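Local coordinates for protein iron transport multicopper oxidase FET3 (Saccharomyces cerevisiae, PDB 1ZPU) that oxidises iron(II) to iron(III) with four coppers and molecular oxygen, feeding the permease that carries iron into the yeast cell, and also oxidises cuprous ions, at residues I171-T175 / M176-W180; N295-D299 / F300-P304. All coordinates share one frame; numbering follows the deposited sequence.

Both contacts are local turns at glycosylated parts of the ectodomain surface, both partly buried, with three of six touching residues buried in each; they lie about 17 Å apart between nearest atoms. Contact 1, residues 171-180, sits within the second plastocyanin-like repeat and joins two edge strands, one from each of its sheets. Its chemistry is apolar, with a beta turn closed by backbone bonds and two asparagines that carry sugars themselves. Contact 2, residues 295-304, belongs to the long loop between strands 271-277 and 316-326. Acidic side chains and a short 3-10 turn dominate there, arginines from beyond the loop answer the charge, and the sugars packed on it belong to a glycan rooted at Asn223.

Contact 1: residues I171-T175 / M176-W180; sequences IVNNT and MNLTW. With NAG (2-acetamido-2-deoxy-beta-D-glucopyranose), chain H; NAG (2-acetamido-2-deoxy-beta-D-glucopyranose), chain G.
Leu178 folds back over the turn that precedes it, and its two methyls divide the work. CD2 lies 4.1 Å from Val172 CB and equally near the CB of Asn173, while CD1 reaches the hydroxyl side of Thr175, the two side chains crossing at about a right angle. With CG anti to the backbone N (chi1 -178°), the leucine branch is carried back against the turn. This is the better-packed side: Val172 is buried, and Leu178 CD2 touches two residues. A second apolar touch lies at Ile171, whose CG2 branch meets Met176 CG at 4.0 Å. Met176 CB, nearer the backbone, lies 3.6 Å from N2 of NAG (chain H).

Val172 to Thr175 form a type I' beta turn, closed in both directions: Val172 N donates to Thr175 O and Thr175 N to Val172 O, each at 2.9 Å. The solvent side is looser and belongs to sugar. Asn173 and Asn177 each begin an Asn-X-Thr sequon and each carry a glycan through ND2. Asn177 starts away from the turn, its end comes back nearer, and its NAG (chain H) lies beside Met176. Asn173 is anchored, its OD1 accepting from Ser138 N, and NAG (chain G) does not simply hang outward: its acetyl methyl C8 comes back to within 4.0 Å of Leu178 CD2 and 3.7 Å of Trp180 CB, so this one methyl adds to the apolar patch.

The stretch passes from one sheet of the second repeat to another. Strand 169-172 runs antiparallel to 133-142 at one sheet's edge, Ile171 pairing with Ser140; strand 179-181 runs parallel to 271-277 at the edge of the other, where the Trp180 backbone hydrogen-bonds to Tyr275 and Val277.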
ATOM      1  N   ILE A 171      -5.171  10.924 -12.481  1.00 68.48           N
ATOM      2  CA  ILE A 171      -6.315  10.245 -13.066  1.00 68.08           C
ATOM      3  C   ILE A 171      -7.314   9.751 -12.007  1.00 68.35           C
ATOM      4  O   ILE A 171      -6.959   9.597 -10.837  1.00 68.50           O
ATOM      5  CB  ILE A 171      -5.858   9.115 -13.996  1.00 67.88           C
ATOM      6  CG1 ILE A 171      -4.926   8.147 -13.253  1.00 67.52           C
ATOM      7  CG2 ILE A 171      -5.165   9.698 -15.206  1.00 66.43           C
ATOM      8  CD1 ILE A 171      -4.731   6.863 -13.961  1.00 66.47           C
ATOM      9  N   VAL A 172      -8.570   9.581 -12.423  1.00 68.35           N
ATOM     10  CA  VAL A 172      -9.634   8.956 -11.620  1.00 68.45           C
ATOM     11  C   VAL A 172     -10.291   7.879 -12.451  1.00 68.82           C
ATOM     12  O   VAL A 172     -10.585   8.107 -13.632  1.00 68.80           O
ATOM     13  CB  VAL A 172     -10.795   9.927 -11.182  1.00 68.60           C
ATOM     14  CG1 VAL A 172     -10.769  10.159  -9.723  1.00 68.57           C
ATOM     15  CG2 VAL A 172     -10.812  11.248 -11.952  1.00 67.55           C
ATOM     16  N   ASN A 173     -10.549   6.716 -11.839  1.00 69.08           N
ATOM     17  CA  ASN A 173     -11.148   5.572 -12.556  1.00 68.75           C
ATOM     18  C   ASN A 173     -10.535   5.379 -13.919  1.00 68.70           C
ATOM     19  O   ASN A 173     -11.229   5.096 -14.866  1.00 69.09           O
ATOM     20  CB  ASN A 173     -12.654   5.736 -12.718  1.00 67.93           C
ATOM     21  CG  ASN A 173     -13.412   5.251 -11.528  1.00 67.49           C
ATOM     22  OD1 ASN A 173     -12.857   5.134 -10.423  1.00 67.17           O
ATOM     23  ND2 ASN A 173     -14.703   4.966 -11.741  1.00 67.18           N
ATOM     24  N   ASN A 174      -9.226   5.567 -14.011  1.00 68.87           N
ATOM     25  CA  ASN A 174      -8.476   5.366 -15.242  1.00 68.69           C
ATOM     26  C   ASN A 174      -8.892   6.250 -16.424  1.00 68.91           C
ATOM     27  O   ASN A 174      -8.790   5.832 -17.584  1.00 69.34           O
ATOM     28  CB  ASN A 174      -8.449   3.881 -15.625  1.00 68.24           C
ATOM     29  CG  ASN A 174      -7.815   3.014 -14.547  1.00 68.65           C
ATOM     30  OD1 ASN A 174      -6.603   3.004 -14.365  1.00 69.52           O
ATOM     31  ND2 ASN A 174      -8.641   2.289 -13.824  1.00 69.24           N
ATOM     32  N   THR A 175      -9.356   7.462 -16.130  1.00 68.92           N
ATOM     33  CA  THR A 175      -9.395   8.569 -17.115  1.00 69.25           C
ATOM     34  C   THR A 175      -9.142   9.887 -16.435  1.00 69.25           C
ATOM     35  O   THR A 175      -8.758   9.946 -15.276  1.00 69.32           O
ATOM     36  CB  THR A 175     -10.764   8.792 -17.786  1.00 68.68           C
ATOM     37  OG1 THR A 175     -11.795   8.317 -16.922  1.00 69.09           O
ATOM     38  CG2 THR A 175     -10.832   8.113 -19.122  1.00 70.18           C
ATOM     39  N   MET A 176      -9.401  10.945 -17.187  1.00 69.41           N
ATOM     40  CA  MET A 176      -9.426  12.286 -16.672  1.00 69.57           C
ATOM     41  C   MET A 176     -10.806  12.874 -16.915  1.00 69.41           C
ATOM     42  O   MET A 176     -11.592  12.323 -17.684  1.00 69.27           O
ATOM     43  CB  MET A 176      -8.362  13.119 -17.369  1.00 69.21           C
ATOM     44  CG  MET A 176      -6.969  12.777 -16.921  1.00 69.25           C
ATOM     45  SD  MET A 176      -5.846  14.098 -17.352  1.00 70.93           S
ATOM     46  CE  MET A 176      -5.979  15.206 -15.952  1.00 70.53           C
ATOM     47  N   ASN A 177     -11.094  13.999 -16.261  1.00 69.77           N
ATOM     48  CA  ASN A 177     -12.373  14.714 -16.420  1.00 69.66           C
ATOM     49  C   ASN A 177     -13.581  13.773 -16.519  1.00 69.31           C
ATOM     50  O   ASN A 177     -14.286  13.723 -17.519  1.00 69.03           O
ATOM     51  CB  ASN A 177     -12.311  15.782 -17.529  1.00 69.46           C
ATOM     52  CG  ASN A 177     -11.309  15.451 -18.604  1.00 70.64           C
ATOM     53  OD1 ASN A 177     -11.472  14.465 -19.294  1.00 74.05           O
ATOM     54  ND2 ASN A 177     -10.281  16.274 -18.765  1.00 71.70           N
ATOM     55  N   LEU A 178     -13.777  13.036 -15.426  1.00 69.26           N
ATOM     56  CA  LEU A 178     -14.808  12.032 -15.249  1.00 68.93           C
ATOM     57  C   LEU A 178     -16.130  12.637 -14.842  1.00 69.03           C
ATOM     58  O   LEU A 178     -16.184  13.626 -14.105  1.00 69.00           O
ATOM     59  CB  LEU A 178     -14.373  11.101 -14.122  1.00 68.91           C
ATOM     60  CG  LEU A 178     -15.229   9.904 -13.720  1.00 68.80           C
ATOM     61  CD1 LEU A 178     -15.262   8.866 -14.843  1.00 69.04           C
ATOM     62  CD2 LEU A 178     -14.655   9.297 -12.467  1.00 68.87           C
ATOM     63  N   THR A 179     -17.193  11.980 -15.283  1.00 68.96           N
ATOM     64  CA  THR A 179     -18.553  12.346 -14.967  1.00 68.85           C
ATOM     65  C   THR A 179     -19.160  11.428 -13.893  1.00 69.11           C
ATOM     66  O   THR A 179     -19.096  10.192 -14.003  1.00 69.42           O
ATOM     67  CB  THR A 179     -19.362  12.269 -16.240  1.00 68.31           C
ATOM     68  OG1 THR A 179     -19.026  13.398 -17.040  1.00 68.07           O
ATOM     69  CG2 THR A 179     -20.829  12.269 -15.955  1.00 68.64           C
ATOM     70  N   TRP A 180     -19.736  12.037 -12.856  1.00 68.95           N
ATOM     71  CA  TRP A 180     -20.504  11.314 -11.859  1.00 68.78           C
ATOM     72  C   TRP A 180     -21.912  11.898 -11.824  1.00 69.08           C
ATOM     73  O   TRP A 180     -22.138  13.019 -11.345  1.00 69.11           O
ATOM     74  CB  TRP A 180     -19.813  11.386 -10.497  1.00 68.72           C
ATOM     75  CG  TRP A 180     -20.559  10.740  -9.369  1.00 68.29           C
ATOM     76  CD1 TRP A 180     -21.363   9.645  -9.438  1.00 68.70           C
ATOM     77  CD2 TRP A 180     -20.540  11.134  -8.002  1.00 67.98           C
ATOM     78  NE1 TRP A 180     -21.858   9.334  -8.200  1.00 67.87           N
ATOM     79  CE2 TRP A 180     -21.362  10.228  -7.293  1.00 67.72           C
ATOM     80  CE3 TRP A 180     -19.916  12.174  -7.301  1.00 69.24           C
ATOM     81  CZ2 TRP A 180     -21.591  10.331  -5.916  1.00 68.41           C
ATOM     82  CZ3 TRP A 180     -20.140  12.281  -5.915  1.00 69.15           C
ATOM     83  CH2 TRP A 180     -20.974  11.358  -5.243  1.00 69.12           C
TER
HETATM   84  C1  NAG H   1      -9.735  16.128 -20.115  1.00 72.37           C
HETATM   85  C2  NAG H   1      -9.297  15.202 -21.254  1.00 70.93           C
HETATM   86  C3  NAG H   1      -7.883  15.494 -21.755  1.00 72.98           C
HETATM   87  C4  NAG H   1      -7.644  16.972 -22.026  1.00 75.62           C
HETATM   88  C5  NAG H   1      -8.124  17.725 -20.783  1.00 76.55           C
HETATM   89  C6  NAG H   1      -8.063  19.232 -20.941  1.00 77.64           C
HETATM   90  C7  NAG H   1      -9.760  12.743 -21.195  1.00 68.36           C
HETATM   91  C8  NAG H   1     -11.060  12.773 -21.949  1.00 67.01           C
HETATM   92  N2  NAG H   1      -9.233  13.873 -20.728  1.00 69.98           N
HETATM   93  O3  NAG H   1      -7.594  14.777 -22.931  1.00 72.07           O
HETATM   94  O4  NAG H   1      -6.259  17.163 -22.258  1.00 78.93           O
HETATM   95  O5  NAG H   1      -9.490  17.424 -20.595  1.00 76.03           O
HETATM   96  O6  NAG H   1      -9.057  19.553 -21.890  1.00 80.08           O
HETATM   97  O7  NAG H   1      -9.196  11.681 -20.955  1.00 67.02           O
HETATM   98  C1  NAG G   1     -15.438   4.324 -10.669  1.00 65.65           C
HETATM   99  C2  NAG G   1     -16.920   4.623 -10.916  1.00 63.91           C
HETATM  100  C3  NAG G   1     -17.796   3.853  -9.934  1.00 64.45           C
HETATM  101  C4  NAG G   1     -17.444   2.364  -9.855  1.00 65.85           C
HETATM  102  C5  NAG G   1     -15.947   2.210  -9.683  1.00 65.41           C
HETATM  103  C6  NAG G   1     -15.621   0.744  -9.873  1.00 66.89           C
HETATM  104  C7  NAG G   1     -17.830   6.738 -11.747  1.00 65.72           C
HETATM  105  C8  NAG G   1     -18.301   8.138 -11.421  1.00 64.81           C
HETATM  106  N2  NAG G   1     -17.177   6.045 -10.814  1.00 63.94           N
HETATM  107  O3  NAG G   1     -19.128   3.975 -10.350  1.00 64.22           O
HETATM  108  O4  NAG G   1     -17.996   1.747  -8.703  1.00 68.46           O
HETATM  109  O5  NAG G   1     -15.265   2.925 -10.679  1.00 65.20           O
HETATM  110  O6  NAG G   1     -14.260   0.495  -9.623  1.00 68.98           O
HETATM  111  O7  NAG G   1     -18.059   6.273 -12.861  1.00 68.11           O

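Contact 2: residues N295-D299 / F300-P304. With NAG (2-acetamido-2-deoxy-beta-D-glucopyranose), chain I; NAG (2-acetamido-2-deoxy-beta-D-glucopyranose), chain B.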
ATOM      1  N   ASN A 295      -5.985  22.488   5.700  1.00 69.66           N
ATOM      2  CA  ASN A 295      -7.057  22.160   6.645  1.00 69.58           C
ATOM      3  C   ASN A 295      -7.763  20.848   6.363  1.00 69.46           C
ATOM      4  O   ASN A 295      -8.896  20.643   6.805  1.00 69.72           O
ATOM      5  CB  ASN A 295      -8.073  23.291   6.743  1.00 69.73           C
ATOM      6  CG  ASN A 295      -7.438  24.603   7.108  1.00 69.76           C
ATOM      7  OD1 ASN A 295      -6.657  24.685   8.054  1.00 70.06           O
ATOM      8  ND2 ASN A 295      -7.762  25.644   6.352  1.00 70.15           N
ATOM      9  N   PHE A 296      -7.087  19.956   5.650  1.00 69.04           N
ATOM     10  CA  PHE A 296      -7.597  18.605   5.438  1.00 68.95           C
ATOM     11  C   PHE A 296      -7.680  17.872   6.775  1.00 69.02           C
ATOM     12  O   PHE A 296      -6.960  18.206   7.719  1.00 69.07           O
ATOM     13  CB  PHE A 296      -6.685  17.822   4.466  1.00 68.69           C
ATOM     14  CG  PHE A 296      -5.243  17.781   4.894  1.00 67.90           C
ATOM     15  CD1 PHE A 296      -4.784  16.788   5.751  1.00 65.88           C
ATOM     16  CD2 PHE A 296      -4.350  18.764   4.463  1.00 67.92           C
ATOM     17  CE1 PHE A 296      -3.461  16.762   6.157  1.00 66.06           C
ATOM     18  CE2 PHE A 296      -3.024  18.747   4.872  1.00 67.48           C
ATOM     19  CZ  PHE A 296      -2.579  17.748   5.725  1.00 66.98           C
ATOM     20  N   LEU A 297      -8.541  16.864   6.838  1.00 69.12           N
ATOM     21  CA  LEU A 297      -8.666  16.003   8.011  1.00 69.17           C
ATOM     22  C   LEU A 297      -7.360  15.292   8.387  1.00 69.16           C
ATOM     23  O   LEU A 297      -6.739  14.646   7.561  1.00 69.06           O
ATOM     24  CB  LEU A 297      -9.744  14.951   7.757  1.00 69.48           C
ATOM     25  CG  LEU A 297      -9.940  13.859   8.804  1.00 69.48           C
ATOM     26  CD1 LEU A 297     -10.677  14.438  10.007  1.00 69.35           C
ATOM     27  CD2 LEU A 297     -10.709  12.723   8.169  1.00 68.95           C
ATOM     28  N   ASP A 298      -6.956  15.423   9.649  1.00 69.45           N
ATOM     29  CA  ASP A 298      -5.840  14.637  10.181  1.00 69.31           C
ATOM     30  C   ASP A 298      -6.398  13.323  10.719  1.00 69.23           C
ATOM     31  O   ASP A 298      -7.031  13.286  11.782  1.00 69.19           O
ATOM     32  CB  ASP A 298      -5.057  15.399  11.267  1.00 69.08           C
ATOM     33  CG  ASP A 298      -3.784  14.669  11.696  1.00 69.30           C
ATOM     34  OD1 ASP A 298      -3.640  13.464  11.372  1.00 69.93           O
ATOM     35  OD2 ASP A 298      -2.928  15.289  12.369  1.00 68.32           O
ATOM     36  N   ASP A 299      -6.161  12.254   9.968  1.00 69.20           N
ATOM     37  CA  ASP A 299      -6.704  10.940  10.270  1.00 69.20           C
ATOM     38  C   ASP A 299      -6.268  10.403  11.627  1.00 69.17           C
ATOM     39  O   ASP A 299      -6.873   9.463  12.131  1.00 69.35           O
ATOM     40  CB  ASP A 299      -6.359   9.951   9.164  1.00 69.14           C
ATOM     41  CG  ASP A 299      -4.862   9.870   8.893  1.00 70.21           C
ATOM     42  OD1 ASP A 299      -4.199  10.934   8.861  1.00 72.44           O
ATOM     43  OD2 ASP A 299      -4.338   8.751   8.695  1.00 70.12           O
ATOM     44  N   PHE A 300      -5.240  11.004  12.224  1.00 69.14           N
ATOM     45  CA  PHE A 300      -4.775  10.612  13.562  1.00 69.00           C
ATOM     46  C   PHE A 300      -5.894  10.716  14.615  1.00 69.33           C
ATOM     47  O   PHE A 300      -5.927   9.937  15.576  1.00 69.65           O
ATOM     48  CB  PHE A 300      -3.550  11.449  13.966  1.00 68.60           C
ATOM     49  CG  PHE A 300      -3.015  11.140  15.343  1.00 68.70           C
ATOM     50  CD1 PHE A 300      -1.966  10.241  15.511  1.00 68.52           C
ATOM     51  CD2 PHE A 300      -3.551  11.758  16.477  1.00 68.05           C
ATOM     52  CE1 PHE A 300      -1.466   9.945  16.793  1.00 67.68           C
ATOM     53  CE2 PHE A 300      -3.070  11.459  17.744  1.00 67.50           C
ATOM     54  CZ  PHE A 300      -2.021  10.550  17.901  1.00 67.61           C
ATOM     55  N   TYR A 301      -6.814  11.663  14.432  1.00 69.39           N
ATOM     56  CA  TYR A 301      -7.866  11.913  15.416  1.00 69.41           C
ATOM     57  C   TYR A 301      -9.175  11.171  15.128  1.00 69.35           C
ATOM     58  O   TYR A 301     -10.154  11.320  15.872  1.00 69.32           O
ATOM     59  CB  TYR A 301      -8.102  13.417  15.556  1.00 69.71           C
ATOM     60  CG  TYR A 301      -6.912  14.159  16.130  1.00 70.20           C
ATOM     61  CD1 TYR A 301      -6.028  14.854  15.300  1.00 70.57           C
ATOM     62  CD2 TYR A 301      -6.666  14.163  17.501  1.00 70.08           C
ATOM     63  CE1 TYR A 301      -4.934  15.534  15.820  1.00 70.22           C
ATOM     64  CE2 TYR A 301      -5.578  14.834  18.030  1.00 70.59           C
ATOM     65  CZ  TYR A 301      -4.717  15.517  17.184  1.00 70.78           C
ATOM     66  OH  TYR A 301      -3.638  16.185  17.716  1.00 71.33           O
ATOM     67  N   LEU A 302      -9.192  10.378  14.053  1.00 69.11           N
ATOM     68  CA  LEU A 302     -10.335   9.510  13.755  1.00 69.01           C
ATOM     69  C   LEU A 302     -10.600   8.498  14.890  1.00 69.23           C
ATOM     70  O   LEU A 302      -9.674   8.088  15.610  1.00 69.26           O
ATOM     71  CB  LEU A 302     -10.139   8.808  12.422  1.00 68.80           C
ATOM     72  CG  LEU A 302     -10.841   9.392  11.187  1.00 69.07           C
ATOM     73  CD1 LEU A 302     -11.246  10.859  11.334  1.00 67.53           C
ATOM     74  CD2 LEU A 302      -9.964   9.177   9.965  1.00 67.53           C
ATOM     75  N   GLN A 303     -11.868   8.128  15.072  1.00 69.17           N
ATOM     76  CA  GLN A 303     -12.248   7.268  16.195  1.00 68.91           C
ATOM     77  C   GLN A 303     -12.947   6.013  15.705  1.00 69.13           C
ATOM     78  O   GLN A 303     -14.093   6.079  15.252  1.00 69.23           O
ATOM     79  CB  GLN A 303     -13.147   8.017  17.165  1.00 68.45           C
ATOM     80  CG  GLN A 303     -12.501   9.249  17.747  1.00 68.21           C
ATOM     81  CD  GLN A 303     -13.484  10.151  18.448  1.00 66.95           C
ATOM     82  OE1 GLN A 303     -13.406  11.368  18.329  1.00 66.39           O
ATOM     83  NE2 GLN A 303     -14.419   9.561  19.175  1.00 66.54           N
ATOM     84  N   PRO A 304     -12.246   4.865  15.764  1.00 69.14           N
ATOM     85  CA  PRO A 304     -12.812   3.562  15.424  1.00 69.16           C
ATOM     86  C   PRO A 304     -14.182   3.327  16.040  1.00 69.26           C
ATOM     87  O   PRO A 304     -14.396   3.657  17.207  1.00 69.48           O
ATOM     88  CB  PRO A 304     -11.809   2.593  16.039  1.00 69.01           C
ATOM     89  CG  PRO A 304     -10.521   3.306  15.919  1.00 69.15           C
ATOM     90  CD  PRO A 304     -10.820   4.758  16.124  1.00 68.95           C
TER
HETATM   91  C1  NAG I   1     -12.823  14.909  13.871  1.00 75.75           C
HETATM   92  C2  NAG I   1     -12.721  14.158  15.194  1.00 76.56           C
HETATM   93  C3  NAG I   1     -12.140  15.036  16.322  1.00 78.11           C
HETATM   94  C4  NAG I   1     -11.098  16.098  15.934  1.00 80.82           C
HETATM   95  C5  NAG I   1     -11.118  16.454  14.437  1.00 79.41           C
HETATM   96  C6  NAG I   1      -9.745  16.880  13.931  1.00 78.83           C
HETATM   97  C7  NAG I   1     -14.474  12.374  15.439  1.00 73.80           C
HETATM   98  C8  NAG I   1     -13.654  11.341  14.699  1.00 72.83           C
HETATM   99  N2  NAG I   1     -14.037  13.642  15.552  1.00 75.32           N
HETATM  100  O3  NAG I   1     -11.539  14.218  17.301  1.00 76.34           O
HETATM  101  O4  NAG I   1     -11.379  17.225  16.764  1.00 87.23           O
HETATM  102  O5  NAG I   1     -11.509  15.359  13.632  1.00 77.90           O
HETATM  103  O6  NAG I   1      -9.637  16.640  12.542  1.00 79.09           O
HETATM  104  O7  NAG I   1     -15.547  12.034  15.937  1.00 71.52           O
HETATM  105  C1  NAG B   2     -10.290  18.113  17.187  1.00 92.07           C
HETATM  106  C2  NAG B   2     -10.238  18.311  18.727  1.00 94.49           C
HETATM  107  C3  NAG B   2      -8.968  17.695  19.368  1.00 95.14           C
HETATM  108  C4  NAG B   2      -7.667  18.021  18.616  1.00 95.14           C
HETATM  109  C5  NAG B   2      -7.993  18.635  17.252  1.00 95.07           C
HETATM  110  C6  NAG B   2      -6.791  18.788  16.319  1.00 96.06           C
HETATM  111  C7  NAG B   2     -11.410  20.393  19.594  1.00 95.50           C
HETATM  112  C8  NAG B   2     -11.824  21.676  18.846  1.00 94.68           C
HETATM  113  N2  NAG B   2     -10.339  19.736  19.100  1.00 95.55           N
HETATM  114  O3  NAG B   2      -9.087  16.288  19.459  1.00 95.19           O
HETATM  115  O4  NAG B   2      -6.868  18.888  19.392  1.00 95.54           O
HETATM  116  O5  NAG B   2      -8.998  17.830  16.659  1.00 93.66           O
HETATM  117  O6  NAG B   2      -7.139  19.660  15.259  1.00 96.37           O
HETATM  118  O7  NAG B   2     -12.044  20.026  20.610  1.00 95.65           O
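Asp298 receives two backbone N-H groups from the residues that follow it. Its carbonyl O takes Tyr301 N at 3.1 Å in a nearly straight bond (N-H...O 171°), and its OD1 takes Phe300 N, also at 3.1 Å, from 45° out of the carboxylate plane. One residue further on, Leu302 N donates to Asp299 O at 3.1 Å, standing above the carbonyl plane. Salt bridges fix the two carboxylates: Arg406 reaches both aspartates, Arg442 Asp298 and Arg436 Asp299.

Tyr301 can be followed outward. CB passes 3.9 Å from O3 of NAG (chain I), and the torsion there (chi1 -65°), with CG beside the backbone N, turns the ring back so that its CD1 edge faces Asp298 O. NAG (chain B), the second sugar of the glycan on Asn223, lies over one face, its C6 above CE1 and CZ and its C4 and O3 above the CD2 and CE2 side; Asp298 OD2 is a further neighbour of CE1, at 4.0 Å. The ring is thus sandwiched: Phe300 CD2 sits 3.8 Å above the centre of one face, and C6 of NAG (chain B) 3.8 Å over the opposite face toward the rim, consistent with a CH-pi contact. With an alanine here, Phe300 and the sugar would probably lose the flat surface between them, leaving the second sugar freer to swing.

Beneath, Leu297 CD2 and Leu302 CD1 meet at 3.7 Å, closing the loop's apolar side against strand 218-225. The whole is an Asx turn at Asp298 leading into a short 3-10 segment, set in an interdomain connection: its leucines rest on the second plastocyanin-like repeat, while Arg406 and Arg436 reach it from strands of the third.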